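Side-chain contacts in Arf-GAP (Mus musculus, PDB 5C79), which probably stimulates GTP hydrolysis by Arf1 as a phosphoinositide-dependent Arf GAP, and binds phosphatidylinositol 4,5-bisphosphate through its PH domain: residues D117-A120 / W121-L125; K90-A93 / E94-K97. One frame throughout, in Å; residues are numbered along the deposited sequence.

Contact 1: residues D117-A120 / W121-L125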
loop_
_atom_site.group_PDB
_atom_site.type_symbol
_atom_site.label_atom_id
_atom_site.label_comp_id
_atom_site.label_asym_id
_atom_site.label_seq_id
_atom_site.Cartn_x
_atom_site.Cartn_y
_atom_site.Cartn_z
ATOM N N ASP A 117 10.323 -6.065 3.941
ATOM C CA ASP A 117 9.127 -5.213 4.184
ATOM C C ASP A 117 8.237 -5.102 2.967
ATOM O O ASP A 117 7.028 -4.989 3.124
ATOM C CB ASP A 117 9.406 -3.836 4.783
ATOM C CG ASP A 117 8.275 -3.389 5.730
ATOM O OD1 ASP A 117 7.763 -4.208 6.566
ATOM O OD2 ASP A 117 7.860 -2.246 5.684
ATOM N N TYR A 118 8.830 -5.138 1.772
ATOM C CA TYR A 118 8.095 -5.269 0.496
ATOM C C TYR A 118 7.224 -6.528 0.502
ATOM O O TYR A 118 6.042 -6.455 0.210
ATOM C CB TYR A 118 9.072 -5.265 -0.698
ATOM C CG TYR A 118 8.669 -5.838 -2.042
ATOM C CD1 TYR A 118 8.888 -7.188 -2.339
ATOM C CD2 TYR A 118 8.113 -5.028 -3.052
ATOM C CE1 TYR A 118 8.550 -7.705 -3.581
ATOM C CE2 TYR A 118 7.802 -5.543 -4.295
ATOM C CZ TYR A 118 8.009 -6.879 -4.550
ATOM O OH TYR A 118 7.708 -7.409 -5.773
ATOM N N ILE A 119 7.809 -7.660 0.878
ATOM C CA ILE A 119 7.063 -8.936 0.950
ATOM C C ILE A 119 5.927 -8.806 1.968
ATOM O O ILE A 119 4.810 -9.222 1.691
ATOM C CB ILE A 119 7.951 -10.152 1.281
ATOM C CG1 ILE A 119 8.837 -10.506 0.075
ATOM C CG2 ILE A 119 7.123 -11.393 1.612
ATOM C CD1 ILE A 119 8.116 -10.896 -1.201
ATOM N N ALA A 120 6.220 -8.207 3.110
ATOM C CA ALA A 120 5.232 -7.985 4.162
ATOM C C ALA A 120 4.070 -7.131 3.705
ATOM O O ALA A 120 2.892 -7.547 3.831
ATOM C CB ALA A 120 5.864 -7.387 5.385
ATOM N N TRP A 121 4.385 -5.946 3.163
ATOM C CA TRP A 121 3.302 -5.062 2.631
ATOM C C TRP A 121 2.444 -5.745 1.578
ATOM O O TRP A 121 1.209 -5.737 1.627
ATOM C CB TRP A 121 3.866 -3.758 2.072
ATOM C CG TRP A 121 4.054 -2.755 3.113
ATOM C CD1 TRP A 121 5.248 -2.300 3.636
ATOM C CD2 TRP A 121 3.013 -2.081 3.818
ATOM N NE1 TRP A 121 4.977 -1.386 4.655
ATOM C CE2 TRP A 121 3.616 -1.211 4.751
ATOM C CE3 TRP A 121 1.616 -2.106 3.729
ATOM C CZ2 TRP A 121 2.848 -0.396 5.624
ATOM C CZ3 TRP A 121 0.868 -1.291 4.582
ATOM C CH2 TRP A 121 1.485 -0.440 5.500
ATOM N N ILE A 122 3.084 -6.344 0.590
ATOM C CA ILE A 122 2.326 -6.958 -0.505
ATOM C C ILE A 122 1.489 -8.151 0.002
ATOM O O ILE A 122 0.340 -8.333 -0.390
ATOM C CB ILE A 122 3.230 -7.343 -1.656
ATOM C CG1 ILE A 122 3.736 -6.062 -2.330
ATOM C CG2 ILE A 122 2.468 -8.149 -2.692
ATOM C CD1 ILE A 122 4.815 -6.309 -3.353
ATOM N N SER A 123 2.063 -8.928 0.898
ATOM C CA SER A 123 1.333 -10.074 1.502
ATOM C C SER A 123 0.109 -9.615 2.305
ATOM O O SER A 123 -0.974 -10.196 2.168
ATOM C CB SER A 123 2.272 -10.894 2.396
ATOM O OG SER A 123 3.286 -11.508 1.598
ATOM N N VAL A 124 0.298 -8.589 3.133
ATOM C CA VAL A 124 -0.790 -8.052 3.954
ATOM C C VAL A 124 -1.878 -7.443 3.073
ATOM O O VAL A 124 -3.084 -7.670 3.295
ATOM C CB VAL A 124 -0.296 -7.031 4.988
ATOM C CG1 VAL A 124 -1.466 -6.298 5.636
ATOM C CG2 VAL A 124 0.530 -7.713 6.092
ATOM N N LEU A 125 -1.472 -6.666 2.074
ATOM C CA LEU A 125 -2.455 -6.073 1.147
ATOM C C LEU A 125 -3.280 -7.154 0.445
ATOM O O LEU A 125 -4.503 -7.059 0.322
ATOM C CB LEU A 125 -1.768 -5.193 0.114
ATOM C CG LEU A 125 -1.201 -3.879 0.694
ATOM C CD1 LEU A 125 -0.254 -3.235 -0.312
ATOM C CD2 LEU A 125 -2.337 -2.938 1.012
#

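Contact 2: residues K90-A93 / E94-K97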
loop_
_atom_site.group_PDB
_atom_site.type_symbol
_atom_site.label_atom_id
_atom_site.label_comp_id
_atom_site.label_asym_id
_atom_site.label_seq_id
_atom_site.Cartn_x
_atom_site.Cartn_y
_atom_site.Cartn_z
ATOM N N LYS A 90 0.590 -4.242 -8.146
ATOM C CA LYS A 90 1.461 -4.634 -9.242
ATOM C C LYS A 90 2.891 -4.516 -8.740
ATOM O O LYS A 90 3.418 -3.399 -8.622
ATOM C CB LYS A 90 1.276 -3.798 -10.483
ATOM C CG LYS A 90 2.121 -4.318 -11.638
ATOM C CD LYS A 90 1.869 -3.558 -12.906
ATOM C CE LYS A 90 2.644 -4.197 -14.053
ATOM N NZ LYS A 90 2.466 -3.401 -15.294
ATOM N N PRO A 91 3.495 -5.655 -8.393
ATOM C CA PRO A 91 4.869 -5.568 -7.910
ATOM C C PRO A 91 5.794 -5.154 -9.015
ATOM O O PRO A 91 5.514 -5.343 -10.178
ATOM C CB PRO A 91 5.187 -6.997 -7.425
ATOM C CG PRO A 91 3.937 -7.766 -7.511
ATOM C CD PRO A 91 3.043 -7.053 -8.482
ATOM N N ASN A 92 6.926 -4.599 -8.618
ATOM C CA ASN A 92 7.907 -4.159 -9.574
ATOM C C ASN A 92 8.561 -5.361 -10.282
ATOM O O ASN A 92 8.775 -6.435 -9.694
ATOM C CB ASN A 92 8.946 -3.331 -8.865
ATOM C CG ASN A 92 9.785 -2.526 -9.794
ATOM O OD1 ASN A 92 10.918 -2.872 -10.027
ATOM N ND2 ASN A 92 9.249 -1.416 -10.301
ATOM N N ALA A 93 8.896 -5.151 -11.554
ATOM C CA ALA A 93 9.470 -6.206 -12.407
ATOM C C ALA A 93 10.855 -6.652 -11.957
ATOM O O ALA A 93 11.295 -7.763 -12.269
ATOM C CB ALA A 93 9.561 -5.710 -13.839
ATOM N N GLU A 94 11.506 -5.773 -11.191
ATOM C CA GLU A 94 12.957 -5.664 -11.097
ATOM C C GLU A 94 13.587 -5.643 -9.672
ATOM O O GLU A 94 14.514 -6.405 -9.400
ATOM C CB GLU A 94 13.356 -4.375 -11.867
ATOM C CG GLU A 94 13.501 -3.110 -10.997
ATOM C CD GLU A 94 12.901 -1.833 -11.523
ATOM O OE1 GLU A 94 12.424 -1.791 -12.664
ATOM O OE2 GLU A 94 12.894 -0.845 -10.764
ATOM N N ASP A 95 13.097 -4.776 -8.779
ATOM C CA ASP A 95 13.889 -4.293 -7.641
ATOM C C ASP A 95 13.508 -4.902 -6.306
ATOM O O ASP A 95 14.224 -4.721 -5.323
ATOM C CB ASP A 95 13.920 -2.753 -7.604
ATOM C CG ASP A 95 12.589 -2.113 -7.215
ATOM O OD1 ASP A 95 11.537 -2.800 -7.113
ATOM O OD2 ASP A 95 12.632 -0.883 -7.002
ATOM N N LYS A 96 12.394 -5.637 -6.282
ATOM C CA LYS A 96 11.888 -6.302 -5.066
ATOM C C LYS A 96 11.795 -5.346 -3.872
ATOM O O LYS A 96 12.055 -5.731 -2.730
ATOM C CB LYS A 96 12.728 -7.535 -4.720
ATOM C CG LYS A 96 12.723 -8.649 -5.778
ATOM C CD LYS A 96 13.752 -9.724 -5.449
ATOM C CE LYS A 96 14.175 -10.518 -6.685
ATOM N NZ LYS A 96 13.303 -11.712 -6.896
ATOM N N LYS A 97 11.504 -4.074 -4.167
ATOM C CA LYS A 97 11.103 -3.083 -3.137
ATOM C C LYS A 97 9.954 -2.161 -3.527
ATOM O O LYS A 97 9.274 -1.634 -2.624
ATOM C CB LYS A 97 12.244 -2.189 -2.671
ATOM C CG LYS A 97 13.370 -2.874 -1.955
ATOM C CD LYS A 97 14.193 -1.876 -1.157
ATOM C CE LYS A 97 14.904 -0.853 -2.031
ATOM N NZ LYS A 97 15.691 0.083 -1.164
#

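Contact 1: residues D117-A120 / W121-L125
Ile122 reaches back one helical turn to lay its methyl tip over the ring of Tyr118. Its CB lies 3.5 Å from Tyr118 O, and CG1 stays beside that same carbonyl oxygen. CG1 is anti to the carbonyl carbon of Ile122 (chi1 -70°), and the chain then runs on extended to CD1. CD1 ends over one face of the tyrosine, 3.5 Å from the centroid of the Tyr118 ring and 24° off its normal. This is a CH-pi contact, shifted toward the CE2 side of the ring. With CG anti to the backbone N of Tyr118, the ring packs on Pro91 of strand 88-91.

Ser123 binds Ile119 twice. Its OG donates to Ile119 O at 2.7 Å, from above the carbonyl plane. Its backbone N reaches the same oxygen at 2.9 Å from the opposite face. Two donors therefore grip Ile119 O, and the serine hydroxyl is turned back against its own helix.

Asp117 and Trp121 run side by side. Asp117 OD2 sits at the edge of the indole, 3.2 Å from Trp121 NE1, with carboxylate and ring 76° apart. The other oxygen, OD1, forms a salt bridge with Lys41, which also makes a cation-pi contact with Trp121. The carboxylate and indole thus share one lysine.

Backbone bonds from the N atoms of Trp121, Ile122, Ser123 and Val124 to residues four earlier complete the turns. Trp121 also packs on Leu45, Cys61 and Val63, while Ile122 rests on Val89 and Pro91. These are i to i+4 contacts of an alpha-helix, here the C-terminal helix of the PH domain, which packs against its antiparallel strands.

Contact 2: residues K90-A93 / E94-K97
Asn92 turns its side-chain oxygen in toward the backbone of Glu94 and Asp95. CG is anti to the backbone N of Asn92 (chi1 -164°), which turns the amide toward the Glu94 and Asp95 side of the turn. The backbone N atoms of Glu94 and Asp95 each lie 3.2 Å from Asn92 OD1. Both are modelled as hydrogen bonds, but both are bent and doubtful, because OD1 sits too close to the Glu94 side chain.

Asp95 OD1 is modelled 3.0 Å from Asn92 OD1, a pairing of two acceptors that is as uncertain as the position of that amide oxygen. Asp95 OD1 has a donor in Lys97 N at 3.2 Å, nearly straight (170°) and from above the carboxylate plane. This closes an Asx turn. Asp95 OD2 bonds to Ser98 OG. Replacing Asp95 by an alanine would remove the carboxylate, and Lys97 N and Ser98 OG would probably lose this acceptor, leaving the turn less firmly held.

The loop links strand 88-91 to strand 98-103. Backbone bonds of Asn92 with Ser98 and Lys97 with Ala112 tie it down, Asp95 and Lys97 touch Gln111 of strand 106-111, and Pro91 leans on helix 115-135.

How the contacts relate
Contact 1 is partly buried and stays within a single element, helix 115-135. Contact 2 is a surface turn joining two strands. In contact 1 the helical backbone bonds repeat regularly, and the side chains add apolar and aromatic packing against the sheet. In contact 2 the sound bond within the loop is from Lys97 N to a carboxylate oxygen of Asp95, the Asn92 bonds being uncertain, and backbone bonds run out to neighbouring residues. The two regions meet at Tyr118, whose OH lies 3.0 Å from Pro91 CB and whose CD2 lies 3.4 Å from Lys97 C. One aromatic residue thus touches the end of the strand and the far side of the loop that follows it.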